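Local structure of BF1531-like N-terminal domain-containing protein (Bacteroides fragilis, 3SLR) at residues L225-D230 and T259-W264; T232-V237 and P294-K299; E288-N293 and D301-F306. The protein is of unknown function but binds magnesium through a HAD-like phosphatase domain and may hydrolyse ester bonds, this chain being the N-terminal part of a longer FkbH-like protein. All blocks are in the same frame, centred on the assembly; numbering follows the deposited sequence.

Interaction 1: residues L225-D230 and T259-W264; sequences LILDLD and TEFQEW. With MG (magnesium ion), chain B; MG (magnesium ion), chain C.
Strand 224-227 ends in the magnesium site of the phosphatase domain, whose DxDx(T/V) pattern is consistent with the HAD family, and behind that site Leu225 and Leu227 meet Trp264 and Phe261 of helix 255-270. CD2 of Leu225 lies 4.2 Å from CZ3 of Trp264, at the benzene end of the indole. Two residues nearer the metals along the strand, CD2 of Leu227 comes within 4.4 Å of CZ of Phe261, so each leucine spends a single methyl on a ring. Both approaches are oblique to the rings, and the contact is small and purely apolar.

Past Leu227 the chain turns to metal binding. With CG of Asp228 anti to the backbone N (chi1 172°), its carboxylate bridges two magnesium ions: OD2 binds one at 2.2 Å and OD1 the other at 2.4 Å. Asp230 serves the first ion through its backbone O, at 2.3 Å, while its OD2 accepts a hydrogen bond from water 1, a ligand of the second. Asp336 joins the first ion, and Thr232 OG1 holds Asp228 OD2 from within the same loop.

Backbone bonds tie the strand to 274-280 on one flank and 331-334 on the other. Helix 255-270 packs over this parallel sheet, with Leu364 and Leu367 of helix 363-368 against the same two aromatic rings.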
loop_
_atom_site.group_PDB
_atom_site.type_symbol
_atom_site.label_atom_id
_atom_site.label_comp_id
_atom_site.label_asym_id
_atom_site.label_seq_id
_atom_site.Cartn_x
_atom_site.Cartn_y
_atom_site.Cartn_z
ATOM N N LEU A 225 4.168 5.009 -14.761
ATOM C CA LEU A 225 2.730 5.224 -14.875
ATOM C C LEU A 225 2.412 5.766 -16.276
ATOM O O LEU A 225 2.974 6.774 -16.693
ATOM C CB LEU A 225 2.257 6.220 -13.804
ATOM C CG LEU A 225 0.783 6.634 -13.867
ATOM C CD1 LEU A 225 -0.118 5.428 -13.642
ATOM C CD2 LEU A 225 0.438 7.741 -12.859
ATOM N N ILE A 226 1.528 5.073 -16.997
ATOM C CA ILE A 226 1.109 5.477 -18.340
ATOM C C ILE A 226 -0.307 6.013 -18.265
ATOM O O ILE A 226 -1.200 5.345 -17.745
ATOM C CB ILE A 226 1.126 4.286 -19.320
ATOM C CG1 ILE A 226 2.511 3.662 -19.353
ATOM C CG2 ILE A 226 0.680 4.731 -20.730
ATOM C CD1 ILE A 226 2.528 2.280 -20.010
ATOM N N LEU A 227 -0.505 7.219 -18.790
ATOM C CA LEU A 227 -1.779 7.918 -18.656
ATOM C C LEU A 227 -2.493 8.127 -19.983
ATOM O O LEU A 227 -1.905 8.593 -20.947
ATOM C CB LEU A 227 -1.547 9.295 -18.032
ATOM C CG LEU A 227 -0.924 9.292 -16.636
ATOM C CD1 LEU A 227 -0.360 10.670 -16.294
ATOM C CD2 LEU A 227 -1.940 8.827 -15.594
ATOM N N ASP A 228 -3.778 7.809 -20.016
ATOM C CA ASP A 228 -4.641 8.333 -21.057
ATOM C C ASP A 228 -4.855 9.830 -20.753
ATOM O O ASP A 228 -4.563 10.282 -19.652
ATOM C CB ASP A 228 -5.959 7.561 -21.055
ATOM C CG ASP A 228 -6.988 8.170 -21.972
ATOM O OD1 ASP A 228 -6.749 8.184 -23.199
ATOM O OD2 ASP A 228 -8.030 8.626 -21.462
ATOM N N LEU A 229 -5.327 10.603 -21.724
ATOM C CA LEU A 229 -5.560 12.029 -21.495
ATOM C C LEU A 229 -7.043 12.344 -21.277
ATOM O O LEU A 229 -7.458 12.676 -20.165
ATOM C CB LEU A 229 -4.985 12.866 -22.648
ATOM C CG LEU A 229 -3.463 12.831 -22.845
ATOM C CD1 LEU A 229 -3.042 13.635 -24.087
ATOM C CD2 LEU A 229 -2.719 13.324 -21.598
ATOM N N ASP A 230 -7.846 12.233 -22.330
ATOM C CA ASP A 230 -9.244 12.675 -22.241
ATOM C C ASP A 230 -10.035 11.927 -21.162
ATOM O O ASP A 230 -10.149 10.700 -21.189
ATOM C CB ASP A 230 -9.955 12.551 -23.593
ATOM C CG ASP A 230 -9.448 13.551 -24.626
ATOM O OD1 ASP A 230 -9.123 14.718 -24.281
ATOM O OD2 ASP A 230 -9.398 13.170 -25.814
ATOM N N THR A 259 -7.585 18.261 -11.124
ATOM C CA THR A 259 -6.449 18.999 -10.571
ATOM C C THR A 259 -5.774 18.195 -9.456
ATOM O O THR A 259 -4.547 18.053 -9.434
ATOM C CB THR A 259 -6.890 20.377 -10.002
ATOM O OG1 THR A 259 -7.155 21.263 -11.088
ATOM C CG2 THR A 259 -5.794 20.989 -9.135
ATOM N N GLU A 260 -6.577 17.689 -8.526
ATOM C CA GLU A 260 -6.040 16.943 -7.387
ATOM C C GLU A 260 -5.435 15.604 -7.809
ATOM O O GLU A 260 -4.455 15.149 -7.228
ATOM C CB GLU A 260 -7.099 16.793 -6.292
ATOM C CG GLU A 260 -7.534 18.163 -5.759
ATOM C CD GLU A 260 -8.628 18.115 -4.712
ATOM O OE1 GLU A 260 -9.191 17.030 -4.462
ATOM O OE2 GLU A 260 -8.934 19.193 -4.151
ATOM N N PHE A 261 -6.028 14.978 -8.821
ATOM C CA PHE A 261 -5.463 13.770 -9.416
ATOM C C PHE A 261 -4.124 14.046 -10.105
ATOM O O PHE A 261 -3.177 13.265 -9.965
ATOM C CB PHE A 261 -6.461 13.129 -10.394
ATOM C CG PHE A 261 -5.907 11.926 -11.127
ATOM C CD1 PHE A 261 -5.371 10.857 -10.426
ATOM C CD2 PHE A 261 -5.946 11.861 -12.506
ATOM C CE1 PHE A 261 -4.869 9.751 -11.094
ATOM C CE2 PHE A 261 -5.437 10.761 -13.185
ATOM C CZ PHE A 261 -4.901 9.705 -12.476
ATOM N N GLN A 262 -4.035 15.148 -10.848
ATOM C CA GLN A 262 -2.759 15.526 -11.469
ATOM C C GLN A 262 -1.701 15.814 -10.410
ATOM O O GLN A 262 -0.529 15.546 -10.621
ATOM C CB GLN A 262 -2.911 16.746 -12.375
ATOM C CG GLN A 262 -3.569 16.450 -13.700
ATOM C CD GLN A 262 -3.475 17.620 -14.658
ATOM O OE1 GLN A 262 -2.513 18.398 -14.623
ATOM N NE2 GLN A 262 -4.464 17.739 -15.529
ATOM N N GLU A 263 -2.118 16.356 -9.264
ATOM C CA GLU A 263 -1.173 16.617 -8.176
ATOM C C GLU A 263 -0.573 15.321 -7.606
ATOM O O GLU A 263 0.581 15.294 -7.186
ATOM C CB GLU A 263 -1.846 17.444 -7.071
ATOM C CG GLU A 263 -2.137 18.862 -7.527
ATOM C CD GLU A 263 -3.064 19.623 -6.591
ATOM O OE1 GLU A 263 -3.665 18.999 -5.684
ATOM O OE2 GLU A 263 -3.204 20.854 -6.787
ATOM N N TRP A 264 -1.375 14.265 -7.575
ATOM C CA TRP A 264 -0.905 12.945 -7.170
ATOM C C TRP A 264 0.127 12.436 -8.187
ATOM O O TRP A 264 1.173 11.908 -7.815
ATOM C CB TRP A 264 -2.103 11.992 -7.083
ATOM C CG TRP A 264 -1.793 10.588 -6.612
ATOM C CD1 TRP A 264 -1.556 10.188 -5.326
ATOM C CD2 TRP A 264 -1.723 9.407 -7.418
ATOM N NE1 TRP A 264 -1.330 8.834 -5.287
ATOM C CE2 TRP A 264 -1.426 8.329 -6.555
ATOM C CE3 TRP A 264 -1.874 9.157 -8.786
ATOM C CZ2 TRP A 264 -1.288 7.021 -7.013
ATOM C CZ3 TRP A 264 -1.734 7.851 -9.240
ATOM C CH2 TRP A 264 -1.440 6.801 -8.355
HETATM MG MG MG B . -10.116 8.643 -22.227
HETATM MG MG MG C . -7.902 9.457 -24.919
HETATM O O HOH W 1 -9.096 10.437 -26.600
HETATM O O HOH W 2 -12.522 8.590 -22.746
HETATM O O HOH W 3 -10.044 9.078 -24.380
HETATM O O HOH W 4 -9.752 6.519 -23.230
HETATM O O HOH W 5 -7.404 7.512 -25.813
#

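Interaction 2: residues T232-V237 and P294-K299; sequences TIWGGV and PEMVLK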
loop_
_atom_site.group_PDB
_atom_site.type_symbol
_atom_site.label_atom_id
_atom_site.label_comp_id
_atom_site.label_asym_id
_atom_site.label_seq_id
_atom_site.Cartn_x
_atom_site.Cartn_y
_atom_site.Cartn_z
ATOM N N THR A 232 -9.262 11.316 -18.292
ATOM C CA THR A 232 -8.383 10.642 -17.346
ATOM C C THR A 232 -7.625 11.675 -16.520
ATOM O O THR A 232 -7.767 11.700 -15.289
ATOM C CB THR A 232 -7.433 9.627 -18.055
ATOM O OG1 THR A 232 -8.225 8.609 -18.670
ATOM C CG2 THR A 232 -6.508 8.959 -17.053
ATOM N N ILE A 233 -6.870 12.560 -17.175
ATOM C CA ILE A 233 -6.209 13.651 -16.443
ATOM C C ILE A 233 -6.889 15.027 -16.579
ATOM O O ILE A 233 -6.501 15.979 -15.915
ATOM C CB ILE A 233 -4.697 13.759 -16.746
ATOM C CG1 ILE A 233 -4.448 14.280 -18.172
ATOM C CG2 ILE A 233 -4.017 12.414 -16.500
ATOM C CD1 ILE A 233 -3.036 14.800 -18.388
ATOM N N TRP A 234 -7.881 15.131 -17.456
ATOM C CA TRP A 234 -8.724 16.327 -17.534
ATOM C C TRP A 234 -10.114 15.892 -17.965
ATOM O O TRP A 234 -10.274 14.833 -18.561
ATOM C CB TRP A 234 -8.162 17.400 -18.494
ATOM C CG TRP A 234 -7.960 16.958 -19.945
ATOM C CD1 TRP A 234 -8.914 16.480 -20.806
ATOM C CD2 TRP A 234 -6.731 16.988 -20.691
ATOM N NE1 TRP A 234 -8.345 16.194 -22.034
ATOM C CE2 TRP A 234 -7.009 16.502 -21.987
ATOM C CE3 TRP A 234 -5.417 17.368 -20.383
ATOM C CZ2 TRP A 234 -6.021 16.385 -22.973
ATOM C CZ3 TRP A 234 -4.442 17.259 -21.362
ATOM C CH2 TRP A 234 -4.749 16.774 -22.642
ATOM N N GLY A 235 -11.125 16.688 -17.643
ATOM C CA GLY A 235 -12.472 16.373 -18.077
ATOM C C GLY A 235 -12.681 16.828 -19.513
ATOM O O GLY A 235 -12.163 17.858 -19.924
ATOM N N GLY A 236 -13.446 16.062 -20.277
ATOM C CA GLY A 236 -13.762 16.456 -21.634
ATOM C C GLY A 236 -12.848 15.837 -22.664
ATOM O O GLY A 236 -11.935 15.075 -22.341
ATOM N N VAL A 237 -13.102 16.173 -23.922
ATOM C CA VAL A 237 -12.358 15.586 -25.029
ATOM C C VAL A 237 -11.709 16.721 -25.787
ATOM O O VAL A 237 -12.399 17.570 -26.356
ATOM C CB VAL A 237 -13.287 14.767 -25.943
ATOM C CG1 VAL A 237 -12.524 14.242 -27.164
ATOM C CG2 VAL A 237 -13.906 13.609 -25.157
ATOM N N PRO A 294 -2.852 27.222 -18.558
ATOM C CA PRO A 294 -2.176 27.553 -17.297
ATOM C C PRO A 294 -2.683 26.754 -16.103
ATOM O O PRO A 294 -2.003 26.729 -15.085
ATOM C CB PRO A 294 -2.525 29.038 -17.081
ATOM C CG PRO A 294 -3.092 29.514 -18.352
ATOM C CD PRO A 294 -3.675 28.335 -19.051
ATOM N N GLU A 295 -3.860 26.143 -16.208
ATOM C CA GLU A 295 -4.404 25.375 -15.093
ATOM C C GLU A 295 -3.862 23.959 -15.031
ATOM O O GLU A 295 -4.113 23.254 -14.068
ATOM C CB GLU A 295 -5.936 25.329 -15.112
ATOM C CG GLU A 295 -6.607 26.525 -14.453
ATOM C CD GLU A 295 -6.105 26.794 -13.038
ATOM O OE1 GLU A 295 -6.398 25.995 -12.122
ATOM O OE2 GLU A 295 -5.403 27.807 -12.844
HETATM N N MSE A 296 -3.125 23.537 -16.053
HETATM C CA MSE A 296 -2.498 22.220 -16.008
HETATM C C MSE A 296 -1.478 22.157 -14.868
HETATM O O MSE A 296 -0.647 23.054 -14.705
HETATM C CB MSE A 296 -1.815 21.895 -17.345
HETATM C CG MSE A 296 -2.780 21.673 -18.504
HETATM SE SE MSE A 296 -3.751 19.989 -18.385
HETATM C CE MSE A 296 -2.271 18.737 -18.718
ATOM N N VAL A 297 -1.547 21.096 -14.072
ATOM C CA VAL A 297 -0.517 20.837 -13.069
ATOM C C VAL A 297 0.667 20.142 -13.729
ATOM O O VAL A 297 1.819 20.549 -13.561
ATOM C CB VAL A 297 -1.068 19.987 -11.898
ATOM C CG1 VAL A 297 0.037 19.639 -10.908
ATOM C CG2 VAL A 297 -2.175 20.749 -11.187
ATOM N N LEU A 298 0.375 19.098 -14.492
ATOM C CA LEU A 298 1.400 18.410 -15.276
ATOM C C LEU A 298 1.829 19.262 -16.469
ATOM O O LEU A 298 0.989 19.855 -17.143
ATOM C CB LEU A 298 0.869 17.056 -15.753
ATOM C CG LEU A 298 0.502 16.099 -14.614
ATOM C CD1 LEU A 298 -0.068 14.791 -15.141
ATOM C CD2 LEU A 298 1.730 15.847 -13.757
ATOM N N LYS A 299 3.136 19.335 -16.711
ATOM C CA LYS A 299 3.678 20.032 -17.880
ATOM C C LYS A 299 4.399 19.017 -18.768
ATOM O O LYS A 299 4.645 17.883 -18.353
ATOM C CB LYS A 299 4.660 21.116 -17.443
ATOM C CG LYS A 299 4.107 22.097 -16.419
ATOM C CD LYS A 299 2.879 22.829 -16.918
ATOM C CE LYS A 299 2.388 23.812 -15.855
ATOM N NZ LYS A 299 1.223 24.618 -16.287
#
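Two successive bends in the selenomethionine side chain of Met296, at its second and third torsions, curl its end back toward Trp234, whose CG sits between its own backbone N and carbonyl carbon (chi1 59°). The indole therefore presents its six-membered ring to the selenium, with SE 3.7 Å from Trp234 CE3. This is a Met-aromatic contact of oblique geometry: SE stands 4.9 Å from the centroid of the six-membered ring of Trp234, 72° off the normal. The terminal methyl lies at the rim in the plane of the indole, with Met296 CE 3.7 Å from Trp234 CZ3.

The same methyl also serves Ile233. Ile233 CD1 lies 4.0 Å from Met296 CE, the two side chains crossing at about a right angle, and 4.4 Å from Leu298 CD1. Met296 CE thus touches both Ile233 and Trp234, which are neighbours in sequence, while SE meets the indole; of the 232-237 side chains, Leu298 meets Ile233.

Polar groups hold the two loops in shape around this apolar seam. Lys299 NZ folds back to donate to Met296 O at 2.9 Å, arriving tilted from the carbonyl plane. At the opposite end of the indole from the selenium, Trp234 NE1 donates to OD1 of the magnesium ligand Asp230, which links the rotation of the ring to the metal loop.

Phe290 of helix 283-292 packs against Ile233, Met296 and Leu298, and Pro289 against Trp234. From helix 255-270, Gln262 bonds both loops, giving NE2 to Ile233 O and taking Val297 N and Leu298 N on OE1; the loop after strand 224-227 is thereby joined to the one between helix 283-292 and strand 305-309.

Interaction 3: residues E288-N293 and D301-F306; sequences EPFERN and DDIAVF
Phe290 receives the edge of Phe306 on one face, an offset edge-to-face pair inside the beta-alpha-beta unit formed by strand 274-280, helix 283-292 and strand 305-309. The planes stand at 82° and the centroids are 5.5 Å apart. The offset shows in the atoms: Phe306 CE2 sits nearest Phe290 CE1, at 3.6 Å, rather than above the middle of the ring, and Phe306 CZ follows at 3.9 Å from that same CE1. The hydrogen-bearing rim of one phenyl is therefore set against the pi face of the other.

Ile303 of the same segment as Phe306 adds a smaller contact. Its CG1 lies 4.2 Å from Phe290 CE2, near that atom rather than CE1 but on the same side of the ring plane as Phe306, and approaches obliquely. Phe290 is thus touched at both of its CE positions, by an aromatic edge at one and an aliphatic branch at the other.

The torsions explain how residues from a helix and a strand converge. Phe290 has CG anti to its carbonyl carbon (chi1 -67°), so the ring projects from the last turn of the helix toward the sheet, while in Phe306 CG lies anti to the backbone N (chi1 -161°), which directs that ring toward Phe290. Ile275 and Val277 of strand 274-280 lie beside Ile303, and Val277 also touches Phe306. Ala286 and Lys287, earlier in helix 283-292, give Phe306 further neighbours on the helix.

Farther out, the final helical turn is closed by backbone bonds from Arg292 N to Glu288 O and from Asn293 N to Pro289 O. Arg292 and Glu288 also pair through their side chains, in a salt bridge from NH1 to OE2 at 3.4 Å.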
loop_
_atom_site.group_PDB
_atom_site.type_symbol
_atom_site.label_atom_id
_atom_site.label_comp_id
_atom_site.label_asym_id
_atom_site.label_seq_id
_atom_site.Cartn_x
_atom_site.Cartn_y
_atom_site.Cartn_z
ATOM N N GLU A 288 -1.212 20.369 -26.731
ATOM C CA GLU A 288 -1.581 21.779 -26.595
ATOM C C GLU A 288 -1.975 22.220 -25.179
ATOM O O GLU A 288 -1.519 23.264 -24.722
ATOM C CB GLU A 288 -2.655 22.170 -27.609
ATOM C CG GLU A 288 -2.165 23.200 -28.617
ATOM C CD GLU A 288 -3.270 23.707 -29.514
ATOM O OE1 GLU A 288 -4.192 22.918 -29.827
ATOM O OE2 GLU A 288 -3.223 24.898 -29.894
ATOM N N PRO A 289 -2.803 21.427 -24.473
ATOM C CA PRO A 289 -3.159 21.858 -23.115
ATOM C C PRO A 289 -1.946 21.935 -22.192
ATOM O O PRO A 289 -1.871 22.860 -21.392
ATOM C CB PRO A 289 -4.132 20.775 -22.639
ATOM C CG PRO A 289 -4.680 20.176 -23.880
ATOM C CD PRO A 289 -3.549 20.224 -24.881
ATOM N N PHE A 290 -1.014 20.985 -22.302
ATOM C CA PHE A 290 0.217 21.048 -21.519
ATOM C C PHE A 290 0.949 22.347 -21.795
ATOM O O PHE A 290 1.494 22.973 -20.885
ATOM C CB PHE A 290 1.147 19.867 -21.845
ATOM C CG PHE A 290 0.612 18.530 -21.413
ATOM C CD1 PHE A 290 -0.248 17.812 -22.232
ATOM C CD2 PHE A 290 0.977 17.983 -20.188
ATOM C CE1 PHE A 290 -0.743 16.577 -21.838
ATOM C CE2 PHE A 290 0.495 16.742 -19.788
ATOM C CZ PHE A 290 -0.374 16.037 -20.613
ATOM N N GLU A 291 0.959 22.741 -23.064
ATOM C CA GLU A 291 1.708 23.910 -23.514
ATOM C C GLU A 291 0.995 25.243 -23.261
ATOM O O GLU A 291 1.651 26.231 -22.939
ATOM C CB GLU A 291 2.025 23.793 -25.010
ATOM C CG GLU A 291 2.807 22.539 -25.399
ATOM C CD GLU A 291 2.851 22.321 -26.907
ATOM O OE1 GLU A 291 1.910 22.758 -27.608
ATOM O OE2 GLU A 291 3.823 21.703 -27.394
ATOM N N ARG A 292 -0.331 25.268 -23.406
ATOM C CA ARG A 292 -1.074 26.544 -23.465
ATOM C C ARG A 292 -1.983 26.818 -22.263
ATOM O O ARG A 292 -2.262 27.976 -21.949
ATOM C CB ARG A 292 -1.953 26.614 -24.722
ATOM C CG ARG A 292 -1.283 26.263 -26.055
ATOM C CD ARG A 292 -0.598 27.449 -26.732
ATOM N NE ARG A 292 -1.464 28.619 -26.925
ATOM C CZ ARG A 292 -2.209 28.858 -28.005
ATOM N NH1 ARG A 292 -2.237 28.003 -29.017
ATOM N NH2 ARG A 292 -2.941 29.963 -28.070
ATOM N N ASN A 293 -2.480 25.762 -21.624
ATOM C CA ASN A 293 -3.449 25.915 -20.540
ATOM C C ASN A 293 -2.771 26.032 -19.171
ATOM O O ASN A 293 -2.210 25.067 -18.662
ATOM C CB ASN A 293 -4.471 24.769 -20.570
ATOM C CG ASN A 293 -5.664 25.005 -19.646
ATOM O OD1 ASN A 293 -5.521 25.548 -18.553
ATOM N ND2 ASN A 293 -6.848 24.579 -20.082
ATOM N N ASP A 301 7.405 18.709 -19.483
ATOM C CA ASP A 301 8.679 18.223 -18.943
ATOM C C ASP A 301 8.500 17.189 -17.834
ATOM O O ASP A 301 9.475 16.645 -17.315
ATOM C CB ASP A 301 9.576 19.370 -18.472
ATOM C CG ASP A 301 8.963 20.173 -17.344
ATOM O OD1 ASP A 301 8.062 19.654 -16.647
ATOM O OD2 ASP A 301 9.395 21.331 -17.146
ATOM N N ASP A 302 7.252 16.923 -17.468
ATOM C CA ASP A 302 6.963 15.860 -16.509
ATOM C C ASP A 302 6.752 14.536 -17.235
ATOM O O ASP A 302 6.710 13.481 -16.611
ATOM C CB ASP A 302 5.719 16.193 -15.688
ATOM C CG ASP A 302 5.928 17.373 -14.765
ATOM O OD1 ASP A 302 7.022 17.485 -14.172
ATOM O OD2 ASP A 302 4.996 18.199 -14.642
ATOM N N ILE A 303 6.618 14.596 -18.557
ATOM C CA ILE A 303 6.280 13.410 -19.331
ATOM C C ILE A 303 7.502 12.884 -20.089
ATOM O O ILE A 303 8.022 13.548 -20.992
ATOM C CB ILE A 303 5.140 13.703 -20.329
ATOM C CG1 ILE A 303 3.953 14.396 -19.637
ATOM C CG2 ILE A 303 4.707 12.429 -21.018
ATOM C CD1 ILE A 303 3.227 13.529 -18.633
ATOM N N ALA A 304 7.953 11.687 -19.724
ATOM C CA ALA A 304 9.156 11.098 -20.323
ATOM C C ALA A 304 8.963 10.630 -21.766
ATOM O O ALA A 304 9.845 10.803 -22.603
ATOM C CB ALA A 304 9.660 9.946 -19.465
ATOM N N VAL A 305 7.816 10.024 -22.048
ATOM C CA VAL A 305 7.505 9.551 -23.390
ATOM C C VAL A 305 6.070 9.918 -23.678
ATOM O O VAL A 305 5.180 9.561 -22.912
ATOM C CB VAL A 305 7.639 8.016 -23.504
ATOM C CG1 VAL A 305 7.499 7.581 -24.949
ATOM C CG2 VAL A 305 8.972 7.555 -22.926
ATOM N N PHE A 306 5.848 10.639 -24.774
ATOM C CA PHE A 306 4.520 11.143 -25.098
ATOM C C PHE A 306 4.049 10.517 -26.403
ATOM O O PHE A 306 4.552 10.845 -27.482
ATOM C CB PHE A 306 4.563 12.674 -25.200
ATOM C CG PHE A 306 3.215 13.350 -25.070
ATOM C CD1 PHE A 306 2.237 13.178 -26.034
ATOM C CD2 PHE A 306 2.943 14.179 -23.992
ATOM C CE1 PHE A 306 1.001 13.807 -25.916
ATOM C CE2 PHE A 306 1.708 14.814 -23.869
ATOM C CZ PHE A 306 0.737 14.620 -24.828
#

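How the interactions relate
All three contacts lie in the phosphatase domain, on the same side of the chain's centre. Centres of interactions 1 and 2 are 8 Å apart, 2 and 3 10 Å, and 1 and 3 12 Å. Interactions 1 and 3 both reach the four-stranded parallel sheet, at inner strand 224-227 and outermost strand 305-309; interaction 2 joins loops between them. Along the chain, interaction 1 closes before interaction 3 opens, whereas interaction 2 interlaces with both. Leu229 packs on Phe290 and Phe306, connecting the metal loop directly with interaction 3. Gln262 joins interactions 1 and 2 by hydrogen bonds, while Phe290 and Pro289 pack interaction 3 against interaction 2, so the contacts touch one another beside the magnesium site.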